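Local coordinates for mRNA-binding protein PUF3 (Saccharomyces cerevisiae, PDB 3K49), which binds 3'-UTR sites of mRNAs encoding mitochondrial proteins, such as COX17, promoting deadenylation and decay and localizing the messages near mitochondria, at residues Lys120-Ile125 with Glu132-Leu137; Leu296-Glu299 with Pro303-Leu306; Leu180-Tyr185 with Pro214-Asp219; His32-Cys37 with Ala69-Asn74. All coordinates share one frame; numbering follows the deposited sequence.

Interaction 1: Lys120-Ile125 with Glu132-Leu137; sequences KALEYI and ELVLEL
Ala121 O is gripped by two backbone N-H groups, that of Tyr124 at 2.9 Å and that of Ile125 four residues on, so an i+3 and an i+4 bond share one acceptor. The doubled grip fixes the backbone at Ile125, whose side chain is directed at 132-137. Ile125 CG1 takes the cramped place between its own N and carbonyl carbon (chi1 62°), and from there the chain runs straight out to CD1, which meets Leu133 CD1 at 4.0 Å, methyl against methyl. One turn back, Leu122 reaches over with a single branch, its CD2 lying 4.1 Å from Val134 CG2, the two side chains at roughly a right angle. No hydrogen bond joins the segments, and branched aliphatic residues suit a seam without polar bonds across it: all four touching residues are buried. Other helices complete the enclosure, with Phe86 of helix 79-88 against Ile125, Met105 of helix 105-110 against Leu133, and Ala157 of helix 150-160 against Val134. Helices 114-124 and 127-134 thus face each other through a few methyl contacts, consistent with the hydrophobic core of a Pumilio repeat, here the third, in the all-helical Pumilio homology domain.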
loop_
_atom_site.group_PDB
_atom_site.type_symbol
_atom_site.label_atom_id
_atom_site.label_comp_id
_atom_site.label_asym_id
_atom_site.label_seq_id
_atom_site.Cartn_x
_atom_site.Cartn_y
_atom_site.Cartn_z
ATOM N N LYS A 120 -7.751 8.304 -13.104
ATOM C CA LYS A 120 -8.945 9.039 -12.733
ATOM C C LYS A 120 -10.122 8.527 -13.568
ATOM O O LYS A 120 -11.241 8.385 -13.070
ATOM C CB LYS A 120 -8.768 10.546 -12.901
ATOM C CG LYS A 120 -9.916 11.403 -12.274
ATOM C CD LYS A 120 -9.746 11.591 -10.744
ATOM C CE LYS A 120 -10.810 12.493 -10.145
ATOM N NZ LYS A 120 -10.781 13.923 -10.646
ATOM N N ALA A 121 -9.854 8.227 -14.834
ATOM C CA ALA A 121 -10.902 7.785 -15.737
ATOM C C ALA A 121 -11.548 6.468 -15.310
ATOM O O ALA A 121 -12.773 6.333 -15.353
ATOM C CB ALA A 121 -10.388 7.701 -17.165
ATOM N N LEU A 122 -10.737 5.508 -14.886
ATOM C CA LEU A 122 -11.240 4.204 -14.433
ATOM C C LEU A 122 -12.237 4.352 -13.281
ATOM O O LEU A 122 -13.240 3.644 -13.196
ATOM C CB LEU A 122 -10.070 3.292 -14.021
ATOM C CG LEU A 122 -9.120 2.875 -15.145
ATOM C CD1 LEU A 122 -7.912 2.072 -14.624
ATOM C CD2 LEU A 122 -9.889 2.095 -16.209
ATOM N N GLU A 123 -11.945 5.289 -12.398
ATOM C CA GLU A 123 -12.855 5.666 -11.336
ATOM C C GLU A 123 -14.222 6.189 -11.807
ATOM O O GLU A 123 -15.223 6.015 -11.093
ATOM C CB GLU A 123 -12.194 6.741 -10.469
ATOM C CG GLU A 123 -11.360 6.205 -9.333
ATOM C CD GLU A 123 -10.673 7.317 -8.572
ATOM O OE1 GLU A 123 -10.869 8.474 -8.968
ATOM O OE2 GLU A 123 -9.944 7.051 -7.586
ATOM N N TYR A 124 -14.276 6.846 -12.970
ATOM C CA TYR A 124 -15.504 7.571 -13.351
ATOM C C TYR A 124 -16.319 7.047 -14.529
ATOM O O TYR A 124 -17.485 7.380 -14.641
ATOM C CB TYR A 124 -15.237 9.070 -13.522
ATOM C CG TYR A 124 -15.031 9.777 -12.211
ATOM C CD1 TYR A 124 -16.113 10.275 -11.494
ATOM C CD2 TYR A 124 -13.756 9.926 -11.673
ATOM C CE1 TYR A 124 -15.939 10.917 -10.294
ATOM C CE2 TYR A 124 -13.570 10.569 -10.464
ATOM C CZ TYR A 124 -14.675 11.064 -9.773
ATOM O OH TYR A 124 -14.506 11.701 -8.558
ATOM N N ILE A 125 -15.726 6.243 -15.403
ATOM C CA ILE A 125 -16.441 5.778 -16.597
ATOM C C ILE A 125 -17.268 4.521 -16.317
ATOM O O ILE A 125 -17.213 3.957 -15.221
ATOM C CB ILE A 125 -15.475 5.560 -17.768
ATOM C CG1 ILE A 125 -14.456 4.480 -17.430
ATOM C CG2 ILE A 125 -14.750 6.848 -18.065
ATOM C CD1 ILE A 125 -13.481 4.167 -18.541
ATOM N N GLU A 132 -12.919 -2.473 -21.389
ATOM C CA GLU A 132 -12.564 -2.219 -22.780
ATOM C C GLU A 132 -11.182 -1.579 -22.899
ATOM O O GLU A 132 -10.371 -1.991 -23.729
ATOM C CB GLU A 132 -13.625 -1.320 -23.410
ATOM C CG GLU A 132 -13.595 -1.214 -24.918
ATOM C CD GLU A 132 -14.641 -0.224 -25.431
ATOM O OE1 GLU A 132 -14.326 0.550 -26.360
ATOM O OE2 GLU A 132 -15.774 -0.204 -24.896
ATOM N N LEU A 133 -10.919 -0.574 -22.066
ATOM C CA LEU A 133 -9.603 0.074 -22.011
ATOM C C LEU A 133 -8.503 -0.836 -21.444
ATOM O O LEU A 133 -7.408 -0.925 -21.997
ATOM C CB LEU A 133 -9.675 1.362 -21.183
ATOM C CG LEU A 133 -10.349 2.563 -21.845
ATOM C CD1 LEU A 133 -10.294 3.754 -20.912
ATOM C CD2 LEU A 133 -9.692 2.902 -23.201
ATOM N N VAL A 134 -8.803 -1.498 -20.332
ATOM C CA VAL A 134 -7.826 -2.350 -19.672
ATOM C C VAL A 134 -7.390 -3.552 -20.525
ATOM O O VAL A 134 -6.237 -3.968 -20.464
ATOM C CB VAL A 134 -8.328 -2.808 -18.285
ATOM C CG1 VAL A 134 -7.408 -3.867 -17.716
ATOM C CG2 VAL A 134 -8.423 -1.601 -17.343
ATOM N N LEU A 135 -8.306 -4.087 -21.331
ATOM C CA LEU A 135 -7.999 -5.199 -22.236
ATOM C C LEU A 135 -6.802 -4.927 -23.137
ATOM O O LEU A 135 -6.193 -5.857 -23.671
ATOM C CB LEU A 135 -9.218 -5.551 -23.093
ATOM C CG LEU A 135 -10.013 -6.785 -22.666
ATOM C CD1 LEU A 135 -11.494 -6.497 -22.585
ATOM C CD2 LEU A 135 -9.748 -7.934 -23.608
ATOM N N GLU A 136 -6.468 -3.655 -23.317
ATOM C CA GLU A 136 -5.373 -3.279 -24.205
ATOM C C GLU A 136 -4.035 -3.555 -23.553
ATOM O O GLU A 136 -2.987 -3.454 -24.206
ATOM C CB GLU A 136 -5.458 -1.800 -24.577
ATOM C CG GLU A 136 -6.651 -1.450 -25.437
ATOM C CD GLU A 136 -6.691 0.020 -25.814
ATOM O OE1 GLU A 136 -5.604 0.611 -26.033
ATOM O OE2 GLU A 136 -7.810 0.581 -25.897
ATOM N N LEU A 137 -4.085 -3.887 -22.265
ATOM C CA LEU A 137 -2.886 -4.153 -21.490
ATOM C C LEU A 137 -2.721 -5.650 -21.281
ATOM O O LEU A 137 -1.816 -6.082 -20.565
ATOM C CB LEU A 137 -2.941 -3.427 -20.143
ATOM C CG LEU A 137 -3.076 -1.903 -20.193
ATOM C CD1 LEU A 137 -3.403 -1.337 -18.807
ATOM C CD2 LEU A 137 -1.831 -1.255 -20.760
#

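Interaction 2: Leu296-Glu299 with Pro303-Leu306; sequences LNLE and PMIL
Leu298 fits against two consecutive residues of helix 303-308, using different atoms for each. Its CB rests 3.9 Å from Ile305 CG1, while its CD1 reaches farther along to lie 3.9 Å from Met304 CB. The same methyl also meets Ile305 CD1 at 4.0 Å, so the leucine is engaged along its length. Ile305 sets CG1 anti to its carbonyl carbon (chi1 -57°), and a second bend turns CD1 in over Leu298. CG1 also approaches the main chain, 3.4 Å from Glu299 O, a van der Waals contact with a carbonyl whose polar partner is the hydroxyl of Ser302. Replacing Ile305 with an alanine would probably open a gap beside Leu298 where CG1 and CD1 had packed and thin the apolar cover over the Glu299 carbonyl. Farther out, Pro289, in a loop, and Ala335 of helix 326-345 back both Leu298 and Met304, and Ile287 adds to the cover of the methionine. The CB of Glu299 points away from the helix, as suits a charged residue at an exposed position, though the nearby Asp301 carboxylate carries the same charge. With leucine turned to the helix and glutamate away from it, the contact rests on apolar packing, with no hydrogen bond between the segments.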
loop_
_atom_site.group_PDB
_atom_site.type_symbol
_atom_site.label_atom_id
_atom_site.label_comp_id
_atom_site.label_asym_id
_atom_site.label_seq_id
_atom_site.Cartn_x
_atom_site.Cartn_y
_atom_site.Cartn_z
ATOM N N LEU A 296 12.917 -13.349 37.824
ATOM C CA LEU A 296 13.643 -12.422 38.686
ATOM C C LEU A 296 15.144 -12.435 38.426
ATOM O O LEU A 296 15.818 -11.414 38.580
ATOM C CB LEU A 296 13.351 -12.709 40.157
ATOM C CG LEU A 296 12.270 -11.813 40.762
ATOM C CD1 LEU A 296 11.794 -12.333 42.114
ATOM C CD2 LEU A 296 12.784 -10.380 40.871
ATOM N N ASN A 297 15.664 -13.592 38.030
ATOM C CA ASN A 297 17.089 -13.731 37.758
ATOM C C ASN A 297 17.352 -14.368 36.394
ATOM O O ASN A 297 17.633 -15.563 36.298
ATOM C CB ASN A 297 17.772 -14.531 38.869
ATOM C CG ASN A 297 19.270 -14.301 38.913
ATOM O OD1 ASN A 297 19.753 -13.217 38.576
ATOM N ND2 ASN A 297 20.015 -15.320 39.331
ATOM N N LEU A 298 17.248 -13.563 35.340
ATOM C CA LEU A 298 17.490 -14.044 33.986
ATOM C C LEU A 298 18.959 -13.901 33.646
ATOM O O LEU A 298 19.668 -13.101 34.258
ATOM C CB LEU A 298 16.645 -13.272 32.969
ATOM C CG LEU A 298 15.149 -13.585 32.918
ATOM C CD1 LEU A 298 14.441 -12.663 31.934
ATOM C CD2 LEU A 298 14.923 -15.043 32.554
ATOM N N GLU A 299 19.408 -14.681 32.668
ATOM C CA GLU A 299 20.790 -14.615 32.209
ATOM C C GLU A 299 20.891 -13.725 30.985
ATOM O O GLU A 299 19.919 -13.547 30.253
ATOM C CB GLU A 299 21.320 -16.012 31.884
ATOM C CG GLU A 299 21.015 -17.041 32.956
ATOM C CD GLU A 299 21.662 -18.380 32.679
ATOM O OE1 GLU A 299 22.832 -18.390 32.239
ATOM O OE2 GLU A 299 20.997 -19.415 32.908
ATOM N N PRO A 303 16.449 -15.381 25.937
ATOM C CA PRO A 303 15.693 -14.688 24.888
ATOM C C PRO A 303 15.279 -13.272 25.280
ATOM O O PRO A 303 15.667 -12.318 24.597
ATOM C CB PRO A 303 14.467 -15.582 24.711
ATOM C CG PRO A 303 15.000 -16.952 24.988
ATOM C CD PRO A 303 16.042 -16.791 26.063
ATOM N N MET A 304 14.520 -13.145 26.366
ATOM C CA MET A 304 14.035 -11.853 26.848
ATOM C C MET A 304 15.116 -10.786 26.857
ATOM O O MET A 304 14.937 -9.706 26.291
ATOM C CB MET A 304 13.479 -11.995 28.260
ATOM C CG MET A 304 12.180 -12.763 28.334
ATOM S SD MET A 304 10.781 -11.699 27.942
ATOM C CE MET A 304 11.018 -10.413 29.166
ATOM N N ILE A 305 16.238 -11.091 27.502
ATOM C CA ILE A 305 17.294 -10.107 27.705
ATOM C C ILE A 305 18.014 -9.756 26.412
ATOM O O ILE A 305 18.367 -8.596 26.188
ATOM C CB ILE A 305 18.345 -10.606 28.710
ATOM C CG1 ILE A 305 17.685 -10.960 30.042
ATOM C CG2 ILE A 305 19.435 -9.562 28.904
ATOM C CD1 ILE A 305 16.975 -9.799 30.698
ATOM N N LEU A 306 18.239 -10.756 25.564
ATOM C CA LEU A 306 18.816 -10.513 24.247
ATOM C C LEU A 306 17.894 -9.586 23.464
ATOM O O LEU A 306 18.344 -8.786 22.650
ATOM C CB LEU A 306 18.977 -11.817 23.473
ATOM C CG LEU A 306 20.071 -12.793 23.889
ATOM C CD1 LEU A 306 19.922 -14.081 23.095
ATOM C CD2 LEU A 306 21.451 -12.187 23.684
#

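Interaction 3: Leu180-Tyr185 with Pro214-Asp219; sequences LSTHSY and PYLIQD. With nucleotides of chain B.
Leu216 lays its CD2 methyl over the side chain of Ser181, 4.0 Å from CB, and so packs on the carbon of a residue whose hydroxyl is occupied by Ile177 O. A small serine suits this spot: it meets the leucine with carbon while its polar end turns back into its own helix. Thr182 does likewise, with OG1 between its backbone N and carbonyl carbon (chi1 47°) to bond His179 O. Its CG2 faces the Asp219 carboxylate, but that approach is too close in the model to be trusted in detail. Asp219 is held independently: with CG anti to the backbone N (chi1 -164°), OD1 caps Gly222 N at the start of helix 222-230. Were an alanine to stand in for the aspartate, the Gly222 N-H would probably lose its carboxylate acceptor and the first turn would be held less firmly. His183 plays the matching role for the preceding repeat, ND1 accepting from Gly186 N. Two residues on, Tyr185 OH donates to OP1 of A8 of chain B at 2.8 Å, the oxygen lying in the ring plane at its edge. A neutral phenol donating to a phosphate oxygen grips the RNA backbone, consistent with a contribution to binding that does not depend on which base is present.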
loop_
_atom_site.group_PDB
_atom_site.type_symbol
_atom_site.label_atom_id
_atom_site.label_comp_id
_atom_site.label_asym_id
_atom_site.label_seq_id
_atom_site.Cartn_x
_atom_site.Cartn_y
_atom_site.Cartn_z
ATOM N N LEU A 180 7.824 -11.250 -7.903
ATOM C CA LEU A 180 7.031 -10.022 -7.756
ATOM C C LEU A 180 6.823 -9.629 -6.297
ATOM O O LEU A 180 6.741 -8.438 -5.972
ATOM C CB LEU A 180 5.661 -10.147 -8.443
ATOM C CG LEU A 180 5.605 -10.215 -9.966
ATOM C CD1 LEU A 180 4.175 -10.520 -10.434
ATOM C CD2 LEU A 180 6.120 -8.903 -10.559
ATOM N N SER A 181 6.738 -10.636 -5.429
ATOM C CA SER A 181 6.448 -10.421 -4.009
ATOM C C SER A 181 7.626 -9.825 -3.259
ATOM O O SER A 181 7.471 -9.391 -2.117
ATOM C CB SER A 181 6.028 -11.729 -3.344
ATOM O OG SER A 181 4.859 -12.232 -3.956
ATOM N N THR A 182 8.802 -9.835 -3.897
ATOM C CA THR A 182 9.997 -9.188 -3.349
ATOM C C THR A 182 10.379 -7.921 -4.133
ATOM O O THR A 182 11.340 -7.222 -3.798
ATOM C CB THR A 182 11.207 -10.157 -3.261
ATOM O OG1 THR A 182 11.342 -10.880 -4.494
ATOM C CG2 THR A 182 11.025 -11.140 -2.089
ATOM N N HIS A 183 9.616 -7.625 -5.178
ATOM C CA HIS A 183 9.801 -6.379 -5.907
ATOM C C HIS A 183 8.970 -5.265 -5.260
ATOM O O HIS A 183 7.954 -5.527 -4.622
ATOM C CB HIS A 183 9.447 -6.562 -7.388
ATOM C CG HIS A 183 9.611 -5.311 -8.216
ATOM N ND1 HIS A 183 8.559 -4.497 -8.531
ATOM C CD2 HIS A 183 10.718 -4.770 -8.783
ATOM C CE1 HIS A 183 9.006 -3.475 -9.267
ATOM N NE2 HIS A 183 10.297 -3.625 -9.433
ATOM N N SER A 184 9.419 -4.026 -5.427
ATOM C CA SER A 184 8.784 -2.860 -4.823
ATOM C C SER A 184 7.324 -2.669 -5.269
ATOM O O SER A 184 6.472 -2.332 -4.463
ATOM C CB SER A 184 9.607 -1.607 -5.141
ATOM O OG SER A 184 9.218 -0.515 -4.330
ATOM N N TYR A 185 7.046 -2.890 -6.548
ATOM C CA TYR A 185 5.710 -2.674 -7.080
ATOM C C TYR A 185 4.959 -3.985 -7.065
ATOM O O TYR A 185 3.748 -4.014 -6.840
ATOM C CB TYR A 185 5.740 -2.135 -8.526
ATOM C CG TYR A 185 6.594 -0.902 -8.744
ATOM C CD1 TYR A 185 7.330 -0.742 -9.905
ATOM C CD2 TYR A 185 6.679 0.082 -7.780
ATOM C CE1 TYR A 185 8.111 0.362 -10.096
ATOM C CE2 TYR A 185 7.466 1.181 -7.959
ATOM C CZ TYR A 185 8.174 1.328 -9.117
ATOM O OH TYR A 185 8.942 2.463 -9.290
ATOM N N PRO A 214 10.320 -18.138 4.914
ATOM C CA PRO A 214 11.559 -17.609 5.509
ATOM C C PRO A 214 12.196 -16.458 4.719
ATOM O O PRO A 214 12.628 -15.479 5.329
ATOM C CB PRO A 214 12.500 -18.820 5.511
ATOM C CG PRO A 214 11.602 -20.013 5.593
ATOM C CD PRO A 214 10.321 -19.616 4.855
ATOM N N TYR A 215 12.271 -16.562 3.396
ATOM C CA TYR A 215 12.841 -15.461 2.621
ATOM C C TYR A 215 11.920 -14.254 2.658
ATOM O O TYR A 215 12.373 -13.124 2.857
ATOM C CB TYR A 215 13.121 -15.867 1.175
ATOM C CG TYR A 215 13.864 -17.165 1.052
ATOM C CD1 TYR A 215 13.205 -18.335 0.682
ATOM C CD2 TYR A 215 15.226 -17.235 1.326
ATOM C CE1 TYR A 215 13.890 -19.546 0.578
ATOM C CE2 TYR A 215 15.920 -18.435 1.224
ATOM C CZ TYR A 215 15.248 -19.587 0.849
ATOM O OH TYR A 215 15.934 -20.774 0.745
ATOM N N LEU A 216 10.627 -14.494 2.464
ATOM C CA LEU A 216 9.638 -13.407 2.461
ATOM C C LEU A 216 9.640 -12.626 3.764
ATOM O O LEU A 216 9.598 -11.404 3.759
ATOM C CB LEU A 216 8.240 -13.938 2.161
ATOM C CG LEU A 216 8.114 -14.549 0.762
ATOM C CD1 LEU A 216 7.024 -15.610 0.715
ATOM C CD2 LEU A 216 7.874 -13.476 -0.282
ATOM N N ILE A 217 9.711 -13.325 4.889
ATOM C CA ILE A 217 9.645 -12.645 6.176
ATOM C C ILE A 217 10.767 -11.621 6.353
ATOM O O ILE A 217 10.600 -10.601 7.020
ATOM C CB ILE A 217 9.627 -13.652 7.330
ATOM C CG1 ILE A 217 8.299 -14.411 7.340
ATOM C CG2 ILE A 217 9.888 -12.968 8.671
ATOM C CD1 ILE A 217 8.174 -15.375 8.538
ATOM N N GLN A 218 11.910 -11.883 5.736
ATOM C CA GLN A 218 13.089 -11.075 5.997
ATOM C C GLN A 218 13.404 -10.111 4.868
ATOM O O GLN A 218 14.329 -9.308 4.972
ATOM C CB GLN A 218 14.298 -11.975 6.247
ATOM C CG GLN A 218 14.060 -13.001 7.315
ATOM C CD GLN A 218 15.173 -14.007 7.399
ATOM O OE1 GLN A 218 16.330 -13.649 7.610
ATOM N NE2 GLN A 218 14.829 -15.284 7.244
ATOM N N ASP A 219 12.650 -10.210 3.781
ATOM C CA ASP A 219 12.788 -9.281 2.660
ATOM C C ASP A 219 12.167 -7.907 2.938
ATOM O O ASP A 219 11.161 -7.790 3.655
ATOM C CB ASP A 219 12.156 -9.877 1.412
ATOM C CG ASP A 219 12.592 -9.172 0.162
ATOM O OD1 ASP A 219 11.710 -8.754 -0.620
ATOM O OD2 ASP A 219 13.823 -9.024 -0.025
ATOM P P A B 8 8.334 5.605 -6.927
ATOM O OP1 A B 8 9.228 4.625 -7.566
ATOM O OP2 A B 8 8.863 6.553 -5.917
ATOM O "O5'" A B 8 7.627 6.474 -8.071
ATOM C "C5'" A B 8 6.544 7.338 -7.752
ATOM C "C4'" A B 8 6.024 8.011 -9.003
ATOM O "O4'" A B 8 4.991 7.196 -9.590
ATOM C "C3'" A B 8 5.344 9.351 -8.771
ATOM O "O3'" A B 8 6.333 10.366 -8.750
ATOM C "C2'" A B 8 4.445 9.482 -10.002
ATOM O "O2'" A B 8 5.102 9.993 -11.143
ATOM C "C1'" A B 8 4.100 8.022 -10.307
ATOM N N9 A B 8 2.720 7.638 -9.995
ATOM C C8 A B 8 1.801 7.165 -10.893
ATOM N N7 A B 8 0.624 6.908 -10.370
ATOM C C5 A B 8 0.778 7.239 -9.036
ATOM C C6 A B 8 -0.107 7.191 -7.947
ATOM N N6 A B 8 -1.368 6.781 -8.051
ATOM N N1 A B 8 0.359 7.584 -6.740
ATOM C C2 A B 8 1.631 7.992 -6.644
ATOM N N3 A B 8 2.561 8.080 -7.599
ATOM C C4 A B 8 2.067 7.683 -8.784
#

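Interaction 4: His32-Cys37 with Ala69-Asn74; sequences HSLEFC and AIELSN
Leu34 drives one methyl between the two branches of Leu72: its CD1 lies 3.6 Å from both CD1 and CD2 of Leu72. The torsions explain this reach, for CG stands opposite the backbone N (chi1 -163°) and a turn at chi2 of 70° swings the branch across the gap between the helices. Leu72 adopts the other common form, CG anti to its carbonyl carbon (chi1 -66°), which presents the whole fork to its neighbour. Cys37, a turn later, meets the same fork, its CB 4.0 Å from both CD1 and CD2 of Leu72; a small side chain suits the place where the backbones come nearest. Glu71 stretches out fully, bringing OE1 to 4.2 Å from Leu34 CD2, while OE2 forms a salt bridge with Lys38. On the far side of its helix, Ser73 folds OG back to Ala69 O at 2.9 Å, above the carbonyl plane, a bond that spends the hydroxyl within the buried interior. The segments run nearly parallel, their axes 16° apart in direction and 11.2 Å at closest approach, joining Pumilio repeats 1 and 2. Helix 6-12 covers Phe36 at one end, and helices 91-101 and 114-124 receive Ser73 at the other.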
loop_
_atom_site.group_PDB
_atom_site.type_symbol
_atom_site.label_atom_id
_atom_site.label_comp_id
_atom_site.label_asym_id
_atom_site.label_seq_id
_atom_site.Cartn_x
_atom_site.Cartn_y
_atom_site.Cartn_z
ATOM N N HIS A 32 -8.292 31.130 -25.650
ATOM C CA HIS A 32 -6.989 30.636 -25.224
ATOM C C HIS A 32 -7.031 29.541 -24.169
ATOM O O HIS A 32 -6.245 29.562 -23.217
ATOM C CB HIS A 32 -6.176 31.819 -24.708
ATOM C CG HIS A 32 -6.267 33.026 -25.582
ATOM N ND1 HIS A 32 -5.187 33.774 -25.939
ATOM C CD2 HIS A 32 -7.307 33.643 -26.154
ATOM C CE1 HIS A 32 -5.561 34.781 -26.697
ATOM N NE2 HIS A 32 -6.846 34.724 -26.848
ATOM N N SER A 33 -7.920 28.570 -24.354
ATOM C CA SER A 33 -8.092 27.511 -23.362
ATOM C C SER A 33 -6.855 26.598 -23.231
ATOM O O SER A 33 -6.354 26.371 -22.124
ATOM C CB SER A 33 -9.335 26.683 -23.679
ATOM O OG SER A 33 -10.493 27.491 -23.668
ATOM N N LEU A 34 -6.377 26.084 -24.361
ATOM C CA LEU A 34 -5.220 25.193 -24.388
ATOM C C LEU A 34 -4.025 25.839 -23.704
ATOM O O LEU A 34 -3.311 25.197 -22.946
ATOM C CB LEU A 34 -4.861 24.830 -25.823
ATOM C CG LEU A 34 -3.956 23.607 -25.927
ATOM C CD1 LEU A 34 -4.750 22.375 -25.539
ATOM C CD2 LEU A 34 -3.373 23.467 -27.326
ATOM N N GLU A 35 -3.838 27.128 -23.951
ATOM C CA GLU A 35 -2.737 27.875 -23.354
ATOM C C GLU A 35 -3.001 28.176 -21.878
ATOM O O GLU A 35 -2.079 28.409 -21.106
ATOM C CB GLU A 35 -2.499 29.164 -24.153
ATOM C CG GLU A 35 -1.765 30.275 -23.415
ATOM C CD GLU A 35 -2.095 31.661 -23.978
ATOM O OE1 GLU A 35 -2.325 31.782 -25.206
ATOM O OE2 GLU A 35 -2.136 32.629 -23.185
ATOM N N PHE A 36 -4.266 28.182 -21.478
ATOM C CA PHE A 36 -4.579 28.280 -20.053
ATOM C C PHE A 36 -4.332 26.964 -19.333
ATOM O O PHE A 36 -3.905 26.949 -18.178
ATOM C CB PHE A 36 -6.020 28.715 -19.840
ATOM C CG PHE A 36 -6.162 30.164 -19.474
ATOM C CD1 PHE A 36 -5.892 31.156 -20.404
ATOM C CD2 PHE A 36 -6.566 30.534 -18.200
ATOM C CE1 PHE A 36 -6.024 32.490 -20.078
ATOM C CE2 PHE A 36 -6.699 31.870 -17.865
ATOM C CZ PHE A 36 -6.423 32.851 -18.809
ATOM N N CYS A 37 -4.601 25.863 -20.026
ATOM C CA CYS A 37 -4.424 24.537 -19.465
ATOM C C CYS A 37 -2.950 24.173 -19.292
ATOM O O CYS A 37 -2.597 23.451 -18.354
ATOM C CB CYS A 37 -5.108 23.492 -20.343
ATOM S SG CYS A 37 -6.891 23.643 -20.433
ATOM N N ALA A 69 -6.823 16.694 -26.260
ATOM C CA ALA A 69 -6.976 15.967 -25.003
ATOM C C ALA A 69 -5.768 15.071 -24.685
ATOM O O ALA A 69 -5.249 15.106 -23.569
ATOM C CB ALA A 69 -8.251 15.159 -25.025
ATOM N N ILE A 70 -5.318 14.283 -25.663
ATOM C CA ILE A 70 -4.135 13.434 -25.488
ATOM C C ILE A 70 -2.936 14.260 -25.031
ATOM O O ILE A 70 -2.282 13.928 -24.045
ATOM C CB ILE A 70 -3.741 12.724 -26.789
ATOM C CG1 ILE A 70 -4.662 11.539 -27.058
ATOM C CG2 ILE A 70 -2.285 12.269 -26.723
ATOM C CD1 ILE A 70 -4.795 10.602 -25.871
ATOM N N GLU A 71 -2.658 15.348 -25.744
ATOM C CA GLU A 71 -1.545 16.226 -25.387
ATOM C C GLU A 71 -1.660 16.804 -23.972
ATOM O O GLU A 71 -0.706 16.768 -23.191
ATOM C CB GLU A 71 -1.400 17.356 -26.407
ATOM C CG GLU A 71 -0.285 18.325 -26.073
ATOM C CD GLU A 71 -0.283 19.554 -26.963
ATOM O OE1 GLU A 71 -1.317 19.832 -27.615
ATOM O OE2 GLU A 71 0.759 20.244 -27.007
ATOM N N LEU A 72 -2.832 17.329 -23.640
ATOM C CA LEU A 72 -3.080 17.801 -22.283
ATOM C C LEU A 72 -2.910 16.685 -21.262
ATOM O O LEU A 72 -2.388 16.905 -20.157
ATOM C CB LEU A 72 -4.470 18.433 -22.164
ATOM C CG LEU A 72 -4.606 19.716 -22.992
ATOM C CD1 LEU A 72 -5.959 20.369 -22.770
ATOM C CD2 LEU A 72 -3.441 20.682 -22.684
ATOM N N SER A 73 -3.349 15.485 -21.624
ATOM C CA SER A 73 -3.231 14.358 -20.700
ATOM C C SER A 73 -1.774 14.136 -20.326
ATOM O O SER A 73 -1.481 13.698 -19.211
ATOM C CB SER A 73 -3.822 13.078 -21.292
ATOM O OG SER A 73 -5.230 13.181 -21.366
ATOM N N ASN A 74 -0.872 14.446 -21.258
ATOM C CA ASN A 74 0.563 14.276 -21.048
ATOM C C ASN A 74 1.228 15.469 -20.373
ATOM O O ASN A 74 2.379 15.393 -19.953
ATOM C CB ASN A 74 1.269 14.013 -22.378
ATOM C CG ASN A 74 0.848 12.707 -23.016
ATOM O OD1 ASN A 74 0.329 11.813 -22.346
ATOM N ND2 ASN A 74 1.074 12.583 -24.318
#

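All four contacts lie in the Pumilio homology domain and follow the chain in the order 4, 1, 3, 2 along its arc. Interaction 4 spans repeats 1 and 2, interaction 1 centres on repeat 3, interaction 3 joins repeats 5 and 6, and interaction 2 lies in repeat 8. Interactions 4 and 1 are neighbours, nearest atoms about 9 Å apart, whereas the centres of 4 and 2, on opposite sides of the chain's centre, are about 67 Å apart. Interaction 3 includes a direct bond to the RNA. The nearest atom of interaction 1 is about 7 Å from the RNA, as is that of interaction 4. For interaction 2 the nearest atom is about 8 Å from it, so these three are near the RNA without touching it.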